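Local coordinates for protein TarM (Staphylococcus aureus subsp. aureus 21178, PDB 4X7R) that belongs to the GT-B clan of glycosyltransferases, with two parallel-sheet Rossmann-like domains and a large antiparallel beta-sheet domain inserted into the first, at residues T118-I123 with I132-D137; G246-N251 with V279-E284; I269-N274 with N292-E297. The protein carries 1 engineered substitution. One frame throughout, in Å; residues are numbered along the deposited sequence.

Contact 1: residues T118-I123 with I132-D137; sequences TYIAYI and IDFFKD
Tyr119 and Phe135 lay their rings face to face across two neighbouring strands of an antiparallel sheet, centroids 4.1 Å apart and planes inclined by 21°. The overlap is uneven: CE2 of Tyr119 stands over the centre of the Phe135 ring, 3.6 Å from its CZ, whereas Phe135 CD1 lies nearer the rim of the tyrosine. With its CG anti to the backbone N (chi1 -174°), Tyr119 swings its ring across to the partner strand. The carbonyl oxygen of Ile120 sits at the Phe135 edge, in the ring plane, and CB of Tyr122 borders the same edge, 3.8 Å from Phe135 CE1.

Apolar contacts on the other face of the sheet are simpler. Ile123 and Ile132 run side by side in the same direction, their CG1 atoms 3.8 Å apart, and Ala121 sits beside the Phe134 ring, its CB 3.9 Å from Phe134 CD1.

Backbone bonds supply the frame. Tyr122 and Asp133 form a hydrogen-bonded antiparallel pair, with Tyr122 N 2.9 Å from Asp133 O and Asp133 N 2.8 Å from Tyr122 O. A third bond joins Phe135 N to Ile120 O at 2.8 Å. Close by, Ile120 and Ala121 both face Tyr111 of strand 108-113, a classic beta bulge.

Charge enters through Asp133. Its carboxylate lies alongside the Tyr122 ring but makes salt bridges to Arg143 and Arg140 of strand 139-147, which would probably favour its ionised form. The two faces of the hairpin thus differ: that of Ile123 and Ile132 is mainly apolar, with Phe134 in a cation-pi contact with Arg95, while on that of Tyr122 and Asp133 the Tyr119-Phe135 stack is set beside a carboxylate held by two arginines.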
loop_
_atom_site.group_PDB
_atom_site.type_symbol
_atom_site.label_atom_id
_atom_site.label_comp_id
_atom_site.label_asym_id
_atom_site.label_seq_id
_atom_site.Cartn_x
_atom_site.Cartn_y
_atom_site.Cartn_z
ATOM N N THR A 118 44.391 2.180 -10.483
ATOM C CA THR A 118 43.143 2.769 -10.008
ATOM C C THR A 118 41.979 1.799 -9.772
ATOM O O THR A 118 41.884 0.747 -10.406
ATOM C CB THR A 118 42.773 4.031 -10.811
ATOM O OG1 THR A 118 41.965 4.878 -9.986
ATOM C CG2 THR A 118 42.052 3.717 -12.128
ATOM N N TYR A 119 41.089 2.207 -8.860
ATOM C CA TYR A 119 39.851 1.570 -8.423
ATOM C C TYR A 119 38.876 1.465 -9.622
ATOM O O TYR A 119 38.435 2.491 -10.143
ATOM C CB TYR A 119 39.279 2.459 -7.311
ATOM C CG TYR A 119 38.061 1.968 -6.565
ATOM C CD1 TYR A 119 37.797 0.606 -6.430
ATOM C CD2 TYR A 119 37.234 2.861 -5.887
ATOM C CE1 TYR A 119 36.696 0.153 -5.702
ATOM C CE2 TYR A 119 36.145 2.418 -5.140
ATOM C CZ TYR A 119 35.880 1.063 -5.049
ATOM O OH TYR A 119 34.810 0.643 -4.300
ATOM N N ILE A 120 38.604 0.227 -10.082
ATOM C CA ILE A 120 37.736 -0.099 -11.228
ATOM C C ILE A 120 36.301 -0.404 -10.770
ATOM O O ILE A 120 35.349 0.213 -11.263
ATOM C CB ILE A 120 38.338 -1.273 -12.085
ATOM C CG1 ILE A 120 39.782 -0.998 -12.578
ATOM C CG2 ILE A 120 37.420 -1.708 -13.233
ATOM C CD1 ILE A 120 40.036 0.345 -13.401
ATOM N N ALA A 121 36.144 -1.381 -9.860
ATOM C CA ALA A 121 34.813 -1.768 -9.417
ATOM C C ALA A 121 34.660 -2.139 -7.961
ATOM O O ALA A 121 35.615 -2.502 -7.284
ATOM C CB ALA A 121 34.266 -2.887 -10.299
ATOM N N TYR A 122 33.419 -2.065 -7.512
ATOM C CA TYR A 122 32.926 -2.472 -6.215
ATOM C C TYR A 122 31.774 -3.447 -6.504
ATOM O O TYR A 122 30.835 -3.096 -7.231
ATOM C CB TYR A 122 32.418 -1.252 -5.432
ATOM C CG TYR A 122 31.684 -1.597 -4.160
ATOM C CD1 TYR A 122 32.366 -1.741 -2.954
ATOM C CD2 TYR A 122 30.295 -1.717 -4.144
ATOM C CE1 TYR A 122 31.687 -2.033 -1.771
ATOM C CE2 TYR A 122 29.609 -2.016 -2.970
ATOM C CZ TYR A 122 30.309 -2.173 -1.786
ATOM O OH TYR A 122 29.632 -2.458 -0.628
ATOM N N ILE A 123 31.854 -4.668 -5.949
ATOM C CA ILE A 123 30.802 -5.683 -6.089
ATOM C C ILE A 123 30.286 -6.072 -4.703
ATOM O O ILE A 123 31.089 -6.402 -3.828
ATOM C CB ILE A 123 31.235 -6.925 -6.929
ATOM C CG1 ILE A 123 31.811 -6.505 -8.312
ATOM C CG2 ILE A 123 30.053 -7.920 -7.066
ATOM C CD1 ILE A 123 32.258 -7.605 -9.223
ATOM N N ILE A 132 27.079 -4.124 -9.109
ATOM C CA ILE A 132 28.439 -3.868 -9.608
ATOM C C ILE A 132 28.535 -2.383 -9.894
ATOM O O ILE A 132 27.870 -1.893 -10.806
ATOM C CB ILE A 132 28.898 -4.727 -10.819
ATOM C CG1 ILE A 132 28.763 -6.235 -10.557
ATOM C CG2 ILE A 132 30.332 -4.363 -11.239
ATOM C CD1 ILE A 132 29.082 -7.126 -11.808
ATOM N N ASP A 133 29.319 -1.663 -9.072
ATOM C CA ASP A 133 29.561 -0.234 -9.224
ATOM C C ASP A 133 30.888 -0.056 -9.934
ATOM O O ASP A 133 31.887 -0.636 -9.512
ATOM C CB ASP A 133 29.577 0.475 -7.860
ATOM C CG ASP A 133 28.239 0.547 -7.172
ATOM O OD1 ASP A 133 27.258 0.001 -7.720
ATOM O OD2 ASP A 133 28.161 1.173 -6.091
ATOM N N PHE A 134 30.887 0.680 -11.057
ATOM C CA PHE A 134 32.103 0.959 -11.806
ATOM C C PHE A 134 32.571 2.360 -11.516
ATOM O O PHE A 134 31.765 3.260 -11.279
ATOM C CB PHE A 134 31.938 0.716 -13.310
ATOM C CG PHE A 134 32.054 -0.731 -13.715
ATOM C CD1 PHE A 134 33.288 -1.374 -13.718
ATOM C CD2 PHE A 134 30.932 -1.447 -14.132
ATOM C CE1 PHE A 134 33.392 -2.716 -14.094
ATOM C CE2 PHE A 134 31.041 -2.785 -14.524
ATOM C CZ PHE A 134 32.266 -3.412 -14.505
ATOM N N PHE A 135 33.882 2.530 -11.499
ATOM C CA PHE A 135 34.540 3.788 -11.170
ATOM C C PHE A 135 35.436 4.285 -12.278
ATOM O O PHE A 135 35.936 3.490 -13.079
ATOM C CB PHE A 135 35.360 3.630 -9.873
ATOM C CG PHE A 135 34.487 3.400 -8.670
ATOM C CD1 PHE A 135 33.981 2.137 -8.388
ATOM C CD2 PHE A 135 34.179 4.441 -7.804
ATOM C CE1 PHE A 135 33.135 1.935 -7.294
ATOM C CE2 PHE A 135 33.352 4.232 -6.701
ATOM C CZ PHE A 135 32.827 2.982 -6.460
ATOM N N LYS A 136 35.609 5.615 -12.330
ATOM C CA LYS A 136 36.507 6.321 -13.252
ATOM C C LYS A 136 37.037 7.526 -12.484
ATOM O O LYS A 136 36.252 8.337 -11.972
ATOM C CB LYS A 136 35.815 6.718 -14.570
ATOM C CG LYS A 136 36.773 7.278 -15.615
ATOM C CD LYS A 136 36.081 7.567 -16.938
ATOM C CE LYS A 136 37.051 8.124 -17.953
ATOM N NZ LYS A 136 36.379 8.433 -19.242
ATOM N N ASP A 137 38.378 7.576 -12.327
ATOM C CA ASP A 137 39.111 8.595 -11.585
ATOM C C ASP A 137 38.565 8.749 -10.156
ATOM O O ASP A 137 38.260 9.854 -9.706
ATOM C CB ASP A 137 39.258 9.906 -12.397
ATOM C CG ASP A 137 40.379 9.842 -13.438
ATOM O OD1 ASP A 137 40.248 9.063 -14.419
ATOM O OD2 ASP A 137 41.412 10.534 -13.246
#

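Contact 2: residues G246-N251 with V279-E284; sequences GVIHVN and VIVLTE. With 3YW ((2S)-2,3-dihydroxypropyl 2-acetamido-2-deoxy-alpha-D-glucopyranoside), chain F.
Ile248 extends its CD1 to CG1 of Val279, 3.7 Å away, and its CB approaches CG1 of Val281; the aliphatic side chains of these two parallel strands meet at slanting angles. Val247 presents CG2 to CB of Ile280 at 4.0 Å, on the opposite face of the sheet from Val279.

Past the strand end, His249 turns the edge of its imidazole to the bound 3YW while Val247 covers one of its faces. Atom ND1 lies 2.7 Å from O6 of the ligand, and that oxygen is in the ring plane, giving a nearly straight hydrogen bond in which either partner could be the donor. The histidine CG is anti to its carbonyl carbon (chi1 -72°), which swings the imidazole round so that ND1 is directed at this hydroxyl. Separately, the course of the backbone brings CB against the sugar ring oxygen O5. Val247 CG1 rests 3.4 Å above the imidazole plane, toward the rim, and NE2 is bonded to Asp226, so both ring nitrogens are engaged and the rotation of the ring is fixed. From the other segment, Leu282 CD1 comes within 3.4 Å of O6 of 3YW.

Two backbone bonds set the parallel register: Ile280 N to Gly246 O, 2.7 Å, and Ile248 N to Ile280 O, 2.8 Å. Beyond them the chains separate, and a water bridges Ile248 O and Leu282 N, taking the N-H of Leu282.

Strands 243-247 and 278-281 belong to a beta-alpha-beta unit, a recurring element of Rossmann-like domains, whose helix 264-271 packs on Ile248 and Val279. Helix 17-31 touches Val247 and His249, helix 284-293 starts just after Thr283 and touches Val281, and strands 221-225 and 299-301 flank the pair within the sheet.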
loop_
_atom_site.group_PDB
_atom_site.type_symbol
_atom_site.label_atom_id
_atom_site.label_comp_id
_atom_site.label_asym_id
_atom_site.label_seq_id
_atom_site.Cartn_x
_atom_site.Cartn_y
_atom_site.Cartn_z
ATOM N N GLY A 246 -12.669 7.980 -9.248
ATOM C CA GLY A 246 -11.612 8.181 -8.263
ATOM C C GLY A 246 -12.174 7.710 -6.942
ATOM O O GLY A 246 -13.317 8.051 -6.627
ATOM N N VAL A 247 -11.425 6.860 -6.191
ATOM C CA VAL A 247 -11.866 6.446 -4.853
ATOM C C VAL A 247 -10.958 7.154 -3.843
ATOM O O VAL A 247 -9.742 6.962 -3.887
ATOM C CB VAL A 247 -11.902 4.901 -4.599
ATOM C CG1 VAL A 247 -12.214 4.589 -3.127
ATOM C CG2 VAL A 247 -12.899 4.186 -5.518
ATOM N N ILE A 248 -11.543 7.973 -2.957
ATOM C CA ILE A 248 -10.813 8.653 -1.880
ATOM C C ILE A 248 -10.858 7.722 -0.645
ATOM O O ILE A 248 -11.925 7.321 -0.188
ATOM C CB ILE A 248 -11.305 10.100 -1.676
ATOM C CG1 ILE A 248 -10.749 10.963 -2.871
ATOM C CG2 ILE A 248 -10.826 10.652 -0.318
ATOM C CD1 ILE A 248 -11.224 12.291 -3.030
ATOM N N HIS A 249 -9.693 7.265 -0.214
ATOM C CA HIS A 249 -9.598 6.279 0.866
ATOM C C HIS A 249 -9.361 6.916 2.243
ATOM O O HIS A 249 -9.432 6.225 3.260
ATOM C CB HIS A 249 -8.472 5.275 0.557
ATOM C CG HIS A 249 -8.807 4.330 -0.543
ATOM N ND1 HIS A 249 -9.427 3.124 -0.284
ATOM C CD2 HIS A 249 -8.610 4.447 -1.875
ATOM C CE1 HIS A 249 -9.575 2.535 -1.460
ATOM N NE2 HIS A 249 -9.102 3.300 -2.446
ATOM N N VAL A 250 -9.103 8.202 2.279
ATOM C CA VAL A 250 -8.693 8.882 3.524
ATOM C C VAL A 250 -9.546 10.113 3.845
ATOM O O VAL A 250 -10.260 10.630 2.990
ATOM C CB VAL A 250 -7.180 9.295 3.426
ATOM C CG1 VAL A 250 -6.260 8.088 3.167
ATOM C CG2 VAL A 250 -6.965 10.337 2.321
ATOM N N ASN A 251 -9.368 10.640 5.045
ATOM C CA ASN A 251 -9.934 11.918 5.407
ATOM C C ASN A 251 -9.155 12.930 4.512
ATOM O O ASN A 251 -7.915 12.912 4.481
ATOM C CB ASN A 251 -9.725 12.193 6.911
ATOM C CG ASN A 251 -10.374 13.464 7.399
ATOM O OD1 ASN A 251 -10.441 14.460 6.676
ATOM N ND2 ASN A 251 -10.855 13.477 8.644
ATOM N N VAL A 279 -16.469 10.623 -8.033
ATOM C CA VAL A 279 -15.479 10.528 -6.970
ATOM C C VAL A 279 -16.193 9.842 -5.808
ATOM O O VAL A 279 -17.255 10.291 -5.354
ATOM C CB VAL A 279 -14.847 11.895 -6.640
ATOM C CG1 VAL A 279 -14.055 11.849 -5.324
ATOM C CG2 VAL A 279 -13.948 12.351 -7.801
ATOM N N ILE A 280 -15.645 8.701 -5.393
ATOM C CA ILE A 280 -16.216 7.866 -4.340
ATOM C C ILE A 280 -15.539 8.117 -3.010
ATOM O O ILE A 280 -14.313 8.173 -2.938
ATOM C CB ILE A 280 -16.223 6.343 -4.735
ATOM C CG1 ILE A 280 -17.332 6.009 -5.766
ATOM C CG2 ILE A 280 -16.402 5.418 -3.494
ATOM C CD1 ILE A 280 -17.144 6.450 -7.169
ATOM N N VAL A 281 -16.355 8.275 -1.953
ATOM C CA VAL A 281 -15.894 8.391 -0.578
ATOM C C VAL A 281 -16.525 7.237 0.170
ATOM O O VAL A 281 -17.531 6.704 -0.280
ATOM C CB VAL A 281 -16.071 9.769 0.092
ATOM C CG1 VAL A 281 -15.218 10.818 -0.616
ATOM C CG2 VAL A 281 -17.542 10.188 0.166
ATOM N N LEU A 282 -15.950 6.853 1.307
ATOM C CA LEU A 282 -16.405 5.666 2.001
ATOM C C LEU A 282 -17.563 5.850 2.960
ATOM O O LEU A 282 -18.209 4.855 3.305
ATOM C CB LEU A 282 -15.226 4.958 2.682
ATOM C CG LEU A 282 -14.031 4.579 1.759
ATOM C CD1 LEU A 282 -12.780 4.323 2.597
ATOM C CD2 LEU A 282 -14.376 3.374 0.881
ATOM N N THR A 283 -17.797 7.090 3.443
ATOM C CA THR A 283 -18.888 7.331 4.406
ATOM C C THR A 283 -19.761 8.474 3.932
ATOM O O THR A 283 -19.322 9.275 3.103
ATOM C CB THR A 283 -18.335 7.601 5.848
ATOM O OG1 THR A 283 -17.677 8.840 5.854
ATOM C CG2 THR A 283 -17.366 6.513 6.353
ATOM N N GLU A 284 -21.018 8.527 4.425
ATOM C CA GLU A 284 -21.959 9.608 4.086
ATOM C C GLU A 284 -21.464 10.943 4.631
ATOM O O GLU A 284 -21.619 11.971 3.965
ATOM C CB GLU A 284 -23.394 9.325 4.619
ATOM C CG GLU A 284 -24.039 8.053 4.048
ATOM C CD GLU A 284 -24.370 8.023 2.561
ATOM O OE1 GLU A 284 -24.330 9.095 1.911
ATOM O OE2 GLU A 284 -24.645 6.915 2.039
HETATM O O3A 3YW F . -2.981 6.779 1.794
HETATM C C4A 3YW F . -5.113 3.792 2.555
HETATM C C5A 3YW F . -4.170 4.946 2.793
HETATM O O5 3YW F . -8.072 3.044 2.938
HETATM C C6A 3YW F . -3.938 5.760 1.544
HETATM C C5 3YW F . -8.786 2.061 3.700
HETATM C C6 3YW F . -9.542 1.213 2.705
HETATM C C4 3YW F . -9.664 2.782 4.721
HETATM O O6 3YW F . -10.439 1.985 1.920
HETATM C C3 3YW F . -8.753 3.486 5.722
HETATM O O4 3YW F . -10.478 1.844 5.418
HETATM O O3 3YW F . -9.503 4.209 6.698
HETATM O O7 3YW F . -7.247 6.904 6.139
HETATM C C7 3YW F . -6.533 5.962 6.469
HETATM C C8 3YW F . -5.460 6.104 7.507
HETATM N N2 3YW F . -6.669 4.748 5.933
HETATM C C2 3YW F . -7.745 4.397 5.021
HETATM C C1 3YW F . -7.186 3.869 3.687
HETATM O O1 3YW F . -5.863 3.413 3.711
HETATM O O2 3YW F . -2.927 4.433 3.273
HETATM O O HOH W 1 -13.321 7.968 2.059
#

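Contact 3: residues I269-N274 with N292-E297; sequences IIENAN and NQFDVE
Ile270 drives its CG2 methyl onto one face of the Phe294 ring, in a CH-pi contact 3.8 Å from the centroid and 20° off the ring normal. The methyl lies closest to CG, at 3.5 Å, so it covers the ring near its attachment point. Glu271 approaches the same ring: its CG comes within 3.9 Å of Phe294 CD2, and OE2 lies loosely at the ring edge, in plane and 4.0 Å from Phe294 CE2, with carboxylate and ring nearly perpendicular.

Val296 fits against the end of the helix. Its CG1 and CG2 both touch the carbonyl oxygen of Ile270, and its CB lies 4.2 Å from Ala273 CB. An inverse gamma turn centred on Asp295 lets Phe294 and Val296 both face the helix end. One polar bond completes this shell: Glu297 N points at OD1 of Asn274, 2.9 Å away, in the carbonyl plane and on a lone pair. Chi1 of -73° sets the asparagine CG anti to its carbonyl carbon, directing the amide at the opposing backbone. The same OD1 also receives the backbone N of Asn298, so this one oxygen grips two successive peptides.

What positions these groups lies just outside. Phe262 meets the Phe294 ring, His252 touches Ile270, and Ala273 O accepts a bond from Asn298 ND2.

The contact joins the C-terminal ends of helices 264-271 and 284-293, where the chain leads away toward strands 278-281 and 299-301 respectively; Ile269 and Ala273 pack on Val279 of the former strand.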
loop_
_atom_site.group_PDB
_atom_site.type_symbol
_atom_site.label_atom_id
_atom_site.label_comp_id
_atom_site.label_asym_id
_atom_site.label_seq_id
_atom_site.Cartn_x
_atom_site.Cartn_y
_atom_site.Cartn_z
ATOM N N ILE A 269 -8.419 15.578 -6.915
ATOM C CA ILE A 269 -9.434 14.597 -7.286
ATOM C C ILE A 269 -10.840 15.217 -7.108
ATOM O O ILE A 269 -11.616 15.267 -8.069
ATOM C CB ILE A 269 -9.255 13.266 -6.501
ATOM C CG1 ILE A 269 -7.850 12.638 -6.782
ATOM C CG2 ILE A 269 -10.379 12.253 -6.833
ATOM C CD1 ILE A 269 -7.474 11.519 -5.855
ATOM N N ILE A 270 -11.136 15.714 -5.897
ATOM C CA ILE A 270 -12.414 16.338 -5.537
ATOM C C ILE A 270 -12.784 17.490 -6.467
ATOM O O ILE A 270 -13.905 17.522 -6.978
ATOM C CB ILE A 270 -12.424 16.795 -4.057
ATOM C CG1 ILE A 270 -12.287 15.603 -3.095
ATOM C CG2 ILE A 270 -13.672 17.638 -3.754
ATOM C CD1 ILE A 270 -11.930 16.056 -1.584
ATOM N N GLU A 271 -11.851 18.425 -6.687
ATOM C CA GLU A 271 -12.078 19.575 -7.561
ATOM C C GLU A 271 -12.388 19.219 -9.006
ATOM O O GLU A 271 -13.095 19.972 -9.681
ATOM C CB GLU A 271 -10.926 20.566 -7.454
ATOM C CG GLU A 271 -11.013 21.362 -6.161
ATOM C CD GLU A 271 -9.857 22.295 -5.858
ATOM O OE1 GLU A 271 -8.743 22.068 -6.383
ATOM O OE2 GLU A 271 -10.063 23.239 -5.059
ATOM N N ASN A 272 -11.926 18.046 -9.449
ATOM C CA ASN A 272 -12.147 17.526 -10.801
ATOM C C ASN A 272 -13.263 16.469 -10.926
ATOM O O ASN A 272 -13.418 15.882 -12.000
ATOM C CB ASN A 272 -10.815 17.017 -11.368
ATOM C CG ASN A 272 -9.951 18.181 -11.749
ATOM O OD1 ASN A 272 -10.323 19.000 -12.585
ATOM N ND2 ASN A 272 -8.882 18.388 -11.022
ATOM N N ALA A 273 -14.058 16.253 -9.843
ATOM C CA ALA A 273 -15.133 15.242 -9.791
ATOM C C ALA A 273 -16.153 15.385 -10.903
ATOM O O ALA A 273 -16.579 14.383 -11.483
ATOM C CB ALA A 273 -15.827 15.273 -8.434
ATOM N N ASN A 274 -16.525 16.640 -11.219
ATOM C CA ASN A 274 -17.511 16.934 -12.257
ATOM C C ASN A 274 -17.028 16.645 -13.671
ATOM O O ASN A 274 -17.846 16.585 -14.578
ATOM C CB ASN A 274 -18.036 18.361 -12.123
ATOM C CG ASN A 274 -18.963 18.557 -10.954
ATOM O OD1 ASN A 274 -19.232 17.648 -10.165
ATOM N ND2 ASN A 274 -19.478 19.759 -10.819
ATOM N N ASN A 292 -20.268 20.498 1.044
ATOM C CA ASN A 292 -20.383 21.787 1.723
ATOM C C ASN A 292 -19.206 22.689 1.469
ATOM O O ASN A 292 -19.423 23.880 1.256
ATOM C CB ASN A 292 -20.663 21.625 3.219
ATOM C CG ASN A 292 -21.972 20.944 3.518
ATOM O OD1 ASN A 292 -22.931 21.038 2.751
ATOM N ND2 ASN A 292 -22.043 20.206 4.634
ATOM N N GLN A 293 -17.978 22.106 1.426
ATOM C CA GLN A 293 -16.674 22.747 1.224
ATOM C C GLN A 293 -16.285 23.029 -0.236
ATOM O O GLN A 293 -15.491 23.945 -0.456
ATOM C CB GLN A 293 -15.568 21.843 1.810
ATOM C CG GLN A 293 -15.366 21.904 3.328
ATOM C CD GLN A 293 -14.757 20.642 3.952
ATOM O OE1 GLN A 293 -14.665 19.538 3.336
ATOM N NE2 GLN A 293 -14.370 20.778 5.229
ATOM N N PHE A 294 -16.722 22.185 -1.212
ATOM C CA PHE A 294 -16.309 22.284 -2.629
ATOM C C PHE A 294 -17.460 22.534 -3.617
ATOM O O PHE A 294 -18.598 22.127 -3.359
ATOM C CB PHE A 294 -15.526 21.013 -3.033
ATOM C CG PHE A 294 -14.215 20.818 -2.298
ATOM C CD1 PHE A 294 -14.169 20.120 -1.088
ATOM C CD2 PHE A 294 -13.022 21.318 -2.821
ATOM C CE1 PHE A 294 -12.962 19.953 -0.397
ATOM C CE2 PHE A 294 -11.809 21.145 -2.134
ATOM C CZ PHE A 294 -11.786 20.465 -0.927
ATOM N N ASP A 295 -17.151 23.180 -4.765
ATOM C CA ASP A 295 -18.129 23.452 -5.835
ATOM C C ASP A 295 -18.166 22.279 -6.856
ATOM O O ASP A 295 -17.782 22.453 -8.028
ATOM C CB ASP A 295 -17.846 24.804 -6.547
ATOM C CG ASP A 295 -18.914 25.230 -7.560
ATOM O OD1 ASP A 295 -20.077 24.782 -7.427
ATOM O OD2 ASP A 295 -18.582 26.001 -8.492
ATOM N N VAL A 296 -18.599 21.078 -6.382
ATOM C CA VAL A 296 -18.708 19.836 -7.166
ATOM C C VAL A 296 -19.964 19.061 -6.767
ATOM O O VAL A 296 -20.444 19.232 -5.655
ATOM C CB VAL A 296 -17.441 18.937 -7.109
ATOM C CG1 VAL A 296 -16.312 19.511 -7.949
ATOM C CG2 VAL A 296 -16.991 18.650 -5.671
ATOM N N GLU A 297 -20.496 18.222 -7.666
ATOM C CA GLU A 297 -21.699 17.433 -7.385
ATOM C C GLU A 297 -21.458 15.914 -7.392
ATOM O O GLU A 297 -22.057 15.204 -6.573
ATOM C CB GLU A 297 -22.817 17.801 -8.370
ATOM C CG GLU A 297 -23.537 19.097 -8.013
ATOM C CD GLU A 297 -24.409 19.707 -9.096
ATOM O OE1 GLU A 297 -24.306 19.274 -10.267
ATOM O OE2 GLU A 297 -25.166 20.654 -8.779
#

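The three contacts come from two separate parts of the fold. Contact 1 comes first along the chain, in the ten-stranded antiparallel sheet inserted in the sequence between strands 66-68 and 221-225 of the seven-stranded parallel sheet. It lies about 50 and 54 Å from contacts 2 and 3 between centres, with nearest atoms about 36 and 37 Å apart. Contacts 2 and 3 alternate in sequence and share one Rossmann-like domain, in the sheet and in the helices against it, centres about 12 Å apart. There Ile248 CD1 meets Ile270 CG1 at 3.5 Å, so helix 264-271 connects the ligand-lining strand ends with the outer helix-end contact.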